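Putative tetR-family transcriptional regulatory protein (Streptomyces coelicolor, PDB 2DG8) probably regulates transcription as a TetR-family dimer that binds DNA through its helix-turn-helix, perhaps under the control of a small-molecule ligand. Local coordinates at residues E12-I22 with E59-H67; I68-L76 with A88-L96. All blocks are in the same frame, centred on the assembly; numbering follows the deposited sequence.

Contact 1 (E12-I22 with E59-H67); sequences ERILAATLDLI and EAFGRFTDH
Glu59 meets Leu15 through its CB, which lies 3.7 Å from Leu15 CD2; its carboxylate turns instead to a salt bridge with Arg11. The same Leu15 methyl runs on to the backbone of Ala60, 3.6 Å from Ala60 N. Ala60 stands where the two helices come nearest: its small CB fits between Thr18 CG2 and Leu19 CD1, and both methyls of Leu19 close on Ala60 O. This lets the axes approach to 9.0 Å at a crossing angle of -84°. Phe61 starts off away from helix 10-25, but its ring swings back to put CZ 3.7 Å from Ile22 CD1. Arg63 has CG anti to the backbone N (chi1 171°) and a bend at chi3 that lays the guanidinium across the first helix, with Ala16 CB over one face and Leu19 CD2 3.5 Å from Arg63 CD. Its NH2 is modelled very close to Glu12 O, a doubtful approach at a poor angle and not a hydrogen bond. With an alanine here, Ala16 CB and Leu19 CD2 lose the guanidinium and CD packed on them, which would probably open a gap beside the crossing. Phe64 adds its CB, 4.2 Å from Leu19 CD2, while its ring heads off toward helix 101-116. Packing of the first helix on the long helix 53-77 is as in other TetR-family proteins, where it ties the N-terminal DNA-binding domain to the regulatory core.

Contact 2 (I68-L76 with A88-L96); sequences IVAVFDEHL and AVADLVHEL
Leu92 drives a methyl onto the face of Phe72: its CD1 sits 3.5 Å from the ring centroid and only 6° off the normal, a CH-pi contact, the two side chains crossing at about a right angle. Leu92 CD2 turns to Val71 CG1, 3.9 Å away, and Leu76 CD2 closes on Leu92 CD1 from the next turn, making Leu92 a knob among Val71, Phe72, His75 and Leu76. The exchange is mutual: with CG beside its own backbone N (chi1 -75°), the His75 ring lies over Leu92 CA, a knob among Ala88, Asp91, Leu92 and Glu95. Helices 53-77 and 82-98 run roughly antiparallel here (143° between the segments' directions) in the helical regulatory domain of the TetR fold, whose helix 141-159 also touches Phe72, Val89 and Leu96. A hydrogen bond from His75 ND1 to Val71 O, 3.1 Å long and in the ring plane, fixes the ring's rotation; His75 N reaches that oxygen from the other face of its carbonyl plane. The Glu95 carboxylate is modelled too near the ring's edge to be trusted, without a hydrogen bond. Leu96 splits its branches: CD1 lies 3.9 Å from Phe72 CE2, whereas CD2 reaches both Ile68 and Val71.

Both contacts draw on helix 53-77, contact 1 using residues 59-67 and contact 2 the directly following 68-76, so one continuous rod carries both. Their centres lie about 20 Å apart, on opposite sides of the chain's centre, and apart from this shared helix their segments do not touch. Contact 1 fastens the rod to the N-terminal helix, contact 2 to helix 82-98 of the regulatory domain. In well-studied TetR relatives, effector binding shifts the DNA-binding domains, and helix 53-77 could transmit such movement here. In contact 1 the backbone O of Ile22 accepts a hydrogen bond from Arg116 NH1 of the second subunit, whereas no other chain of the assembly touches the segments of contact 2.

Contact 1 (E12-I22 with E59-H67)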
loop_
_atom_site.group_PDB
_atom_site.type_symbol
_atom_site.label_atom_id
_atom_site.label_comp_id
_atom_site.label_asym_id
_atom_site.label_seq_id
_atom_site.Cartn_x
_atom_site.Cartn_y
_atom_site.Cartn_z
ATOM N N GLU A 12 25.399 9.498 6.237
ATOM C CA GLU A 12 24.047 9.537 6.794
ATOM C C GLU A 12 23.242 10.653 6.132
ATOM O O GLU A 12 22.049 10.500 5.856
ATOM C CB GLU A 12 24.087 9.801 8.308
ATOM C CG GLU A 12 24.879 8.783 9.137
ATOM C CD GLU A 12 24.768 9.039 10.642
ATOM O OE1 GLU A 12 25.347 8.258 11.427
ATOM O OE2 GLU A 12 24.103 10.020 11.042
ATOM N N ARG A 13 23.899 11.781 5.887
ATOM C CA ARG A 13 23.226 12.917 5.273
ATOM C C ARG A 13 22.816 12.580 3.853
ATOM O O ARG A 13 21.785 13.045 3.364
ATOM C CB ARG A 13 24.139 14.143 5.269
ATOM C CG ARG A 13 23.419 15.436 5.612
ATOM C CD ARG A 13 24.389 16.603 5.633
ATOM N NE ARG A 13 25.531 16.330 6.499
ATOM C CZ ARG A 13 26.798 16.457 6.119
ATOM N NH1 ARG A 13 27.780 16.189 6.969
ATOM N NH2 ARG A 13 27.081 16.851 4.884
ATOM N N ILE A 14 23.624 11.768 3.186
ATOM C CA ILE A 14 23.308 11.389 1.824
ATOM C C ILE A 14 22.040 10.544 1.826
ATOM O O ILE A 14 21.155 10.747 0.994
ATOM C CB ILE A 14 24.475 10.612 1.176
ATOM C CG1 ILE A 14 25.639 11.579 0.919
ATOM C CG2 ILE A 14 24.014 9.960 -0.129
ATOM C CD1 ILE A 14 26.937 10.919 0.476
ATOM N N LEU A 15 21.948 9.617 2.779
ATOM C CA LEU A 15 20.782 8.748 2.886
ATOM C C LEU A 15 19.512 9.550 3.146
ATOM O O LEU A 15 18.476 9.311 2.522
ATOM C CB LEU A 15 20.988 7.722 3.997
ATOM C CG LEU A 15 22.034 6.643 3.687
ATOM C CD1 LEU A 15 22.211 5.749 4.893
ATOM C CD2 LEU A 15 21.597 5.825 2.474
ATOM N N ALA A 16 19.605 10.513 4.056
ATOM C CA ALA A 16 18.467 11.359 4.393
ATOM C C ALA A 16 17.995 12.167 3.183
ATOM O O ALA A 16 16.798 12.259 2.922
ATOM C CB ALA A 16 18.836 12.298 5.538
ATOM N N ALA A 17 18.940 12.749 2.451
ATOM C CA ALA A 17 18.624 13.555 1.275
ATOM C C ALA A 17 17.951 12.693 0.210
ATOM O O ALA A 17 17.086 13.162 -0.542
ATOM C CB ALA A 17 19.899 14.181 0.720
ATOM N N THR A 18 18.359 11.428 0.146
ATOM C CA THR A 18 17.785 10.489 -0.808
ATOM C C THR A 18 16.307 10.261 -0.460
ATOM O O THR A 18 15.444 10.220 -1.336
ATOM C CB THR A 18 18.528 9.136 -0.768
ATOM O OG1 THR A 18 19.931 9.353 -0.966
ATOM C CG2 THR A 18 18.010 8.208 -1.870
ATOM N N LEU A 19 16.035 10.121 0.831
ATOM C CA LEU A 19 14.679 9.913 1.340
ATOM C C LEU A 19 13.842 11.166 1.074
ATOM O O LEU A 19 12.715 11.066 0.603
ATOM C CB LEU A 19 14.737 9.606 2.844
ATOM C CG LEU A 19 14.371 8.201 3.349
ATOM C CD1 LEU A 19 14.426 7.149 2.250
ATOM C CD2 LEU A 19 15.305 7.859 4.494
ATOM N N ASP A 20 14.399 12.339 1.376
ATOM C CA ASP A 20 13.714 13.605 1.129
ATOM C C ASP A 20 13.332 13.664 -0.354
ATOM O O ASP A 20 12.186 13.943 -0.702
ATOM C CB ASP A 20 14.635 14.797 1.435
ATOM C CG ASP A 20 14.875 15.005 2.922
ATOM O OD1 ASP A 20 15.785 15.796 3.261
ATOM O OD2 ASP A 20 14.161 14.397 3.752
ATOM N N LEU A 21 14.314 13.412 -1.219
ATOM C CA LEU A 21 14.112 13.437 -2.663
ATOM C C LEU A 21 12.984 12.505 -3.107
ATOM O O LEU A 21 12.078 12.923 -3.823
ATOM C CB LEU A 21 15.423 13.065 -3.376
ATOM C CG LEU A 21 15.506 13.086 -4.910
ATOM C CD1 LEU A 21 14.711 11.926 -5.498
ATOM C CD2 LEU A 21 14.981 14.422 -5.434
ATOM N N ILE A 22 13.032 11.244 -2.686
ATOM C CA ILE A 22 11.992 10.293 -3.073
ATOM C C ILE A 22 10.618 10.758 -2.585
ATOM O O ILE A 22 9.642 10.750 -3.342
ATOM C CB ILE A 22 12.294 8.871 -2.515
ATOM C CG1 ILE A 22 13.554 8.309 -3.184
ATOM C CG2 ILE A 22 11.113 7.928 -2.769
ATOM C CD1 ILE A 22 13.995 6.968 -2.625
ATOM N N GLU A 59 19.950 1.047 1.324
ATOM C CA GLU A 59 20.316 1.634 2.608
ATOM C C GLU A 59 19.369 2.760 3.008
ATOM O O GLU A 59 19.115 2.954 4.194
ATOM C CB GLU A 59 21.762 2.147 2.589
ATOM C CG GLU A 59 22.797 1.061 2.337
ATOM C CD GLU A 59 24.188 1.430 2.843
ATOM O OE1 GLU A 59 25.182 0.946 2.261
ATOM O OE2 GLU A 59 24.288 2.189 3.830
ATOM N N ALA A 60 18.848 3.497 2.026
ATOM C CA ALA A 60 17.918 4.589 2.305
ATOM C C ALA A 60 16.578 4.069 2.825
ATOM O O ALA A 60 16.076 4.538 3.843
ATOM C CB ALA A 60 17.690 5.430 1.056
ATOM N N PHE A 61 15.998 3.109 2.115
ATOM C CA PHE A 61 14.715 2.544 2.516
ATOM C C PHE A 61 14.859 1.689 3.766
ATOM O O PHE A 61 13.887 1.462 4.499
ATOM C CB PHE A 61 14.113 1.727 1.372
ATOM C CG PHE A 61 13.388 2.567 0.342
ATOM C CD1 PHE A 61 13.743 2.512 -0.998
ATOM C CD2 PHE A 61 12.324 3.387 0.717
ATOM C CE1 PHE A 61 13.051 3.259 -1.957
ATOM C CE2 PHE A 61 11.625 4.138 -0.231
ATOM C CZ PHE A 61 11.987 4.073 -1.575
ATOM N N GLY A 62 16.075 1.212 4.001
ATOM C CA GLY A 62 16.332 0.417 5.183
ATOM C C GLY A 62 16.299 1.362 6.369
ATOM O O GLY A 62 15.823 1.003 7.442
ATOM N N ARG A 63 16.811 2.576 6.174
ATOM C CA ARG A 63 16.803 3.579 7.235
ATOM C C ARG A 63 15.361 3.990 7.555
ATOM O O ARG A 63 14.995 4.134 8.726
ATOM C CB ARG A 63 17.585 4.829 6.821
ATOM C CG ARG A 63 17.406 5.962 7.809
ATOM C CD ARG A 63 17.525 7.335 7.170
ATOM N NE ARG A 63 18.898 7.822 7.134
ATOM C CZ ARG A 63 19.282 8.994 7.637
ATOM N NH1 ARG A 63 18.391 9.798 8.213
ATOM N NH2 ARG A 63 20.553 9.358 7.571
ATOM N N PHE A 64 14.560 4.214 6.511
ATOM C CA PHE A 64 13.155 4.588 6.697
ATOM C C PHE A 64 12.446 3.438 7.417
ATOM O O PHE A 64 11.612 3.644 8.293
ATOM C CB PHE A 64 12.468 4.847 5.349
ATOM C CG PHE A 64 10.981 4.976 5.457
ATOM C CD1 PHE A 64 10.148 3.912 5.121
ATOM C CD2 PHE A 64 10.409 6.145 5.962
ATOM C CE1 PHE A 64 8.765 4.010 5.292
ATOM C CE2 PHE A 64 9.027 6.249 6.140
ATOM C CZ PHE A 64 8.207 5.179 5.803
ATOM N N THR A 65 12.811 2.226 7.039
ATOM C CA THR A 65 12.254 1.018 7.631
ATOM C C THR A 65 12.550 0.946 9.133
ATOM O O THR A 65 11.661 0.644 9.934
ATOM C CB THR A 65 12.803 -0.220 6.872
ATOM O OG1 THR A 65 11.766 -0.716 6.013
ATOM C CG2 THR A 65 13.297 -1.308 7.818
ATOM N N ASP A 66 13.786 1.249 9.513
ATOM C CA ASP A 66 14.190 1.233 10.921
ATOM C C ASP A 66 13.332 2.210 11.720
ATOM O O ASP A 66 12.935 1.938 12.854
ATOM C CB ASP A 66 15.667 1.636 11.055
ATOM C CG ASP A 66 16.624 0.549 10.581
ATOM O OD1 ASP A 66 17.826 0.847 10.402
ATOM O OD2 ASP A 66 16.184 -0.605 10.395
ATOM N N HIS A 67 13.057 3.354 11.104
ATOM C CA HIS A 67 12.262 4.427 11.705
ATOM C C HIS A 67 10.828 4.021 12.061
ATOM O O HIS A 67 10.366 4.270 13.177
ATOM C CB HIS A 67 12.252 5.632 10.746
ATOM C CG HIS A 67 11.146 6.607 11.003
ATOM N ND1 HIS A 67 11.126 7.447 12.097
ATOM C CD2 HIS A 67 10.014 6.870 10.306
ATOM C CE1 HIS A 67 10.031 8.184 12.061
ATOM N NE2 HIS A 67 9.338 7.854 10.985
#

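Contact 2 (I68-L76 with A88-L96)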
loop_
_atom_site.group_PDB
_atom_site.type_symbol
_atom_site.label_atom_id
_atom_site.label_comp_id
_atom_site.label_asym_id
_atom_site.label_seq_id
_atom_site.Cartn_x
_atom_site.Cartn_y
_atom_site.Cartn_z
ATOM N N ILE A 68 10.127 3.402 11.118
ATOM C CA ILE A 68 8.753 2.982 11.359
ATOM C C ILE A 68 8.715 1.838 12.366
ATOM O O ILE A 68 7.819 1.774 13.214
ATOM C CB ILE A 68 8.059 2.561 10.043
ATOM C CG1 ILE A 68 8.027 3.753 9.077
ATOM C CG2 ILE A 68 6.625 2.122 10.317
ATOM C CD1 ILE A 68 7.196 4.935 9.573
ATOM N N VAL A 69 9.694 0.941 12.278
ATOM C CA VAL A 69 9.777 -0.172 13.214
ATOM C C VAL A 69 9.903 0.396 14.624
ATOM O O VAL A 69 9.328 -0.129 15.576
ATOM C CB VAL A 69 11.000 -1.065 12.911
ATOM C CG1 VAL A 69 11.323 -1.955 14.112
ATOM C CG2 VAL A 69 10.710 -1.928 11.685
ATOM N N ALA A 70 10.656 1.481 14.747
ATOM C CA ALA A 70 10.855 2.115 16.037
ATOM C C ALA A 70 9.537 2.716 16.509
ATOM O O ALA A 70 9.296 2.839 17.709
ATOM C CB ALA A 70 11.919 3.197 15.929
ATOM N N VAL A 71 8.690 3.108 15.563
ATOM C CA VAL A 71 7.400 3.683 15.922
ATOM C C VAL A 71 6.563 2.588 16.570
ATOM O O VAL A 71 5.780 2.853 17.483
ATOM C CB VAL A 71 6.656 4.247 14.695
ATOM C CG1 VAL A 71 5.281 4.741 15.108
ATOM C CG2 VAL A 71 7.450 5.401 14.096
ATOM N N PHE A 72 6.735 1.359 16.088
ATOM C CA PHE A 72 6.027 0.218 16.645
ATOM C C PHE A 72 6.542 0.016 18.068
ATOM O O PHE A 72 5.766 -0.194 19.001
ATOM C CB PHE A 72 6.297 -1.040 15.809
ATOM C CG PHE A 72 5.343 -1.223 14.651
ATOM C CD1 PHE A 72 4.532 -2.351 14.578
ATOM C CD2 PHE A 72 5.237 -0.259 13.656
ATOM C CE1 PHE A 72 3.627 -2.522 13.524
ATOM C CE2 PHE A 72 4.335 -0.417 12.593
ATOM C CZ PHE A 72 3.528 -1.548 12.531
ATOM N N ASP A 73 7.860 0.102 18.221
ATOM C CA ASP A 73 8.496 -0.065 19.515
ATOM C C ASP A 73 8.022 1.003 20.490
ATOM O O ASP A 73 7.735 0.713 21.652
ATOM C CB ASP A 73 10.011 0.034 19.380
ATOM C CG ASP A 73 10.722 -0.248 20.686
ATOM O OD1 ASP A 73 11.923 0.073 20.792
ATOM O OD2 ASP A 73 10.072 -0.799 21.604
ATOM N N GLU A 74 7.944 2.241 20.012
ATOM C CA GLU A 74 7.498 3.345 20.849
ATOM C C GLU A 74 6.115 3.081 21.455
ATOM O O GLU A 74 5.908 3.270 22.656
ATOM C CB GLU A 74 7.448 4.643 20.039
ATOM C CG GLU A 74 7.163 5.883 20.887
ATOM C CD GLU A 74 6.862 7.123 20.054
ATOM O OE1 GLU A 74 7.659 7.455 19.149
ATOM O OE2 GLU A 74 5.825 7.772 20.315
ATOM N N HIS A 75 5.171 2.651 20.621
ATOM C CA HIS A 75 3.814 2.384 21.081
ATOM C C HIS A 75 3.667 1.090 21.856
ATOM O O HIS A 75 3.086 1.075 22.943
ATOM C CB HIS A 75 2.834 2.355 19.899
ATOM C CG HIS A 75 2.501 3.708 19.361
ATOM N ND1 HIS A 75 3.321 4.384 18.485
ATOM C CD2 HIS A 75 1.458 4.534 19.614
ATOM C CE1 HIS A 75 2.800 5.568 18.220
ATOM N NE2 HIS A 75 1.669 5.685 18.893
ATOM N N LEU A 76 4.183 0.006 21.286
ATOM C CA LEU A 76 4.081 -1.314 21.894
ATOM C C LEU A 76 4.979 -1.516 23.111
ATOM O O LEU A 76 4.594 -2.186 24.072
ATOM C CB LEU A 76 4.384 -2.394 20.850
ATOM C CG LEU A 76 3.372 -2.631 19.720
ATOM C CD1 LEU A 76 2.074 -3.200 20.289
ATOM C CD2 LEU A 76 3.101 -1.341 18.992
ATOM N N ALA A 88 -2.684 0.384 22.397
ATOM C CA ALA A 88 -1.460 0.932 21.838
ATOM C C ALA A 88 -1.467 0.787 20.320
ATOM O O ALA A 88 -1.023 1.684 19.599
ATOM C CB ALA A 88 -0.242 0.201 22.430
ATOM N N VAL A 89 -1.966 -0.349 19.843
ATOM C CA VAL A 89 -2.021 -0.618 18.415
ATOM C C VAL A 89 -2.975 0.344 17.721
ATOM O O VAL A 89 -2.718 0.768 16.597
ATOM C CB VAL A 89 -2.460 -2.073 18.136
ATOM C CG1 VAL A 89 -2.717 -2.268 16.633
ATOM C CG2 VAL A 89 -1.371 -3.038 18.609
ATOM N N ALA A 90 -4.074 0.686 18.389
ATOM C CA ALA A 90 -5.041 1.612 17.809
ATOM C C ALA A 90 -4.343 2.943 17.606
ATOM O O ALA A 90 -4.512 3.600 16.573
ATOM C CB ALA A 90 -6.263 1.782 18.737
ATOM N N ASP A 91 -3.558 3.334 18.604
ATOM C CA ASP A 91 -2.815 4.587 18.549
ATOM C C ASP A 91 -1.841 4.544 17.386
ATOM O O ASP A 91 -1.669 5.524 16.658
ATOM C CB ASP A 91 -2.030 4.797 19.853
ATOM C CG ASP A 91 -2.930 5.049 21.038
ATOM O OD1 ASP A 91 -2.445 4.951 22.184
ATOM O OD2 ASP A 91 -4.119 5.353 20.825
ATOM N N LEU A 92 -1.197 3.396 17.228
ATOM C CA LEU A 92 -0.216 3.203 16.169
ATOM C C LEU A 92 -0.887 3.393 14.808
ATOM O O LEU A 92 -0.376 4.104 13.952
ATOM C CB LEU A 92 0.356 1.791 16.251
ATOM C CG LEU A 92 1.824 1.489 15.951
ATOM C CD1 LEU A 92 1.946 -0.009 15.704
ATOM C CD2 LEU A 92 2.323 2.261 14.750
ATOM N N VAL A 93 -2.027 2.737 14.618
ATOM C CA VAL A 93 -2.756 2.819 13.362
ATOM C C VAL A 93 -3.136 4.245 12.999
ATOM O O VAL A 93 -2.946 4.662 11.858
ATOM C CB VAL A 93 -4.042 1.967 13.401
ATOM C CG1 VAL A 93 -4.971 2.374 12.258
ATOM C CG2 VAL A 93 -3.685 0.489 13.282
ATOM N N HIS A 94 -3.682 4.992 13.956
ATOM C CA HIS A 94 -4.076 6.362 13.655
ATOM C C HIS A 94 -2.881 7.284 13.413
ATOM O O HIS A 94 -2.903 8.127 12.515
ATOM C CB HIS A 94 -5.001 6.897 14.752
ATOM C CG HIS A 94 -6.386 6.324 14.681
ATOM N ND1 HIS A 94 -7.515 7.113 14.634
ATOM C CD2 HIS A 94 -6.819 5.046 14.569
ATOM C CE1 HIS A 94 -8.580 6.348 14.486
ATOM N NE2 HIS A 94 -8.187 5.088 14.444
ATOM N N GLU A 95 -1.821 7.105 14.184
ATOM C CA GLU A 95 -0.645 7.938 13.982
ATOM C C GLU A 95 -0.029 7.684 12.594
ATOM O O GLU A 95 0.289 8.618 11.870
ATOM C CB GLU A 95 0.395 7.665 15.070
ATOM C CG GLU A 95 1.643 8.520 14.928
ATOM C CD GLU A 95 2.646 8.303 16.049
ATOM O OE1 GLU A 95 2.218 8.189 17.221
ATOM O OE2 GLU A 95 3.860 8.265 15.755
ATOM N N LEU A 96 0.120 6.418 12.222
ATOM C CA LEU A 96 0.712 6.078 10.930
ATOM C C LEU A 96 -0.144 6.504 9.745
ATOM O O LEU A 96 0.380 6.766 8.670
ATOM C CB LEU A 96 0.950 4.573 10.817
ATOM C CG LEU A 96 1.911 3.830 11.749
ATOM C CD1 LEU A 96 1.707 2.327 11.540
ATOM C CD2 LEU A 96 3.357 4.228 11.467
#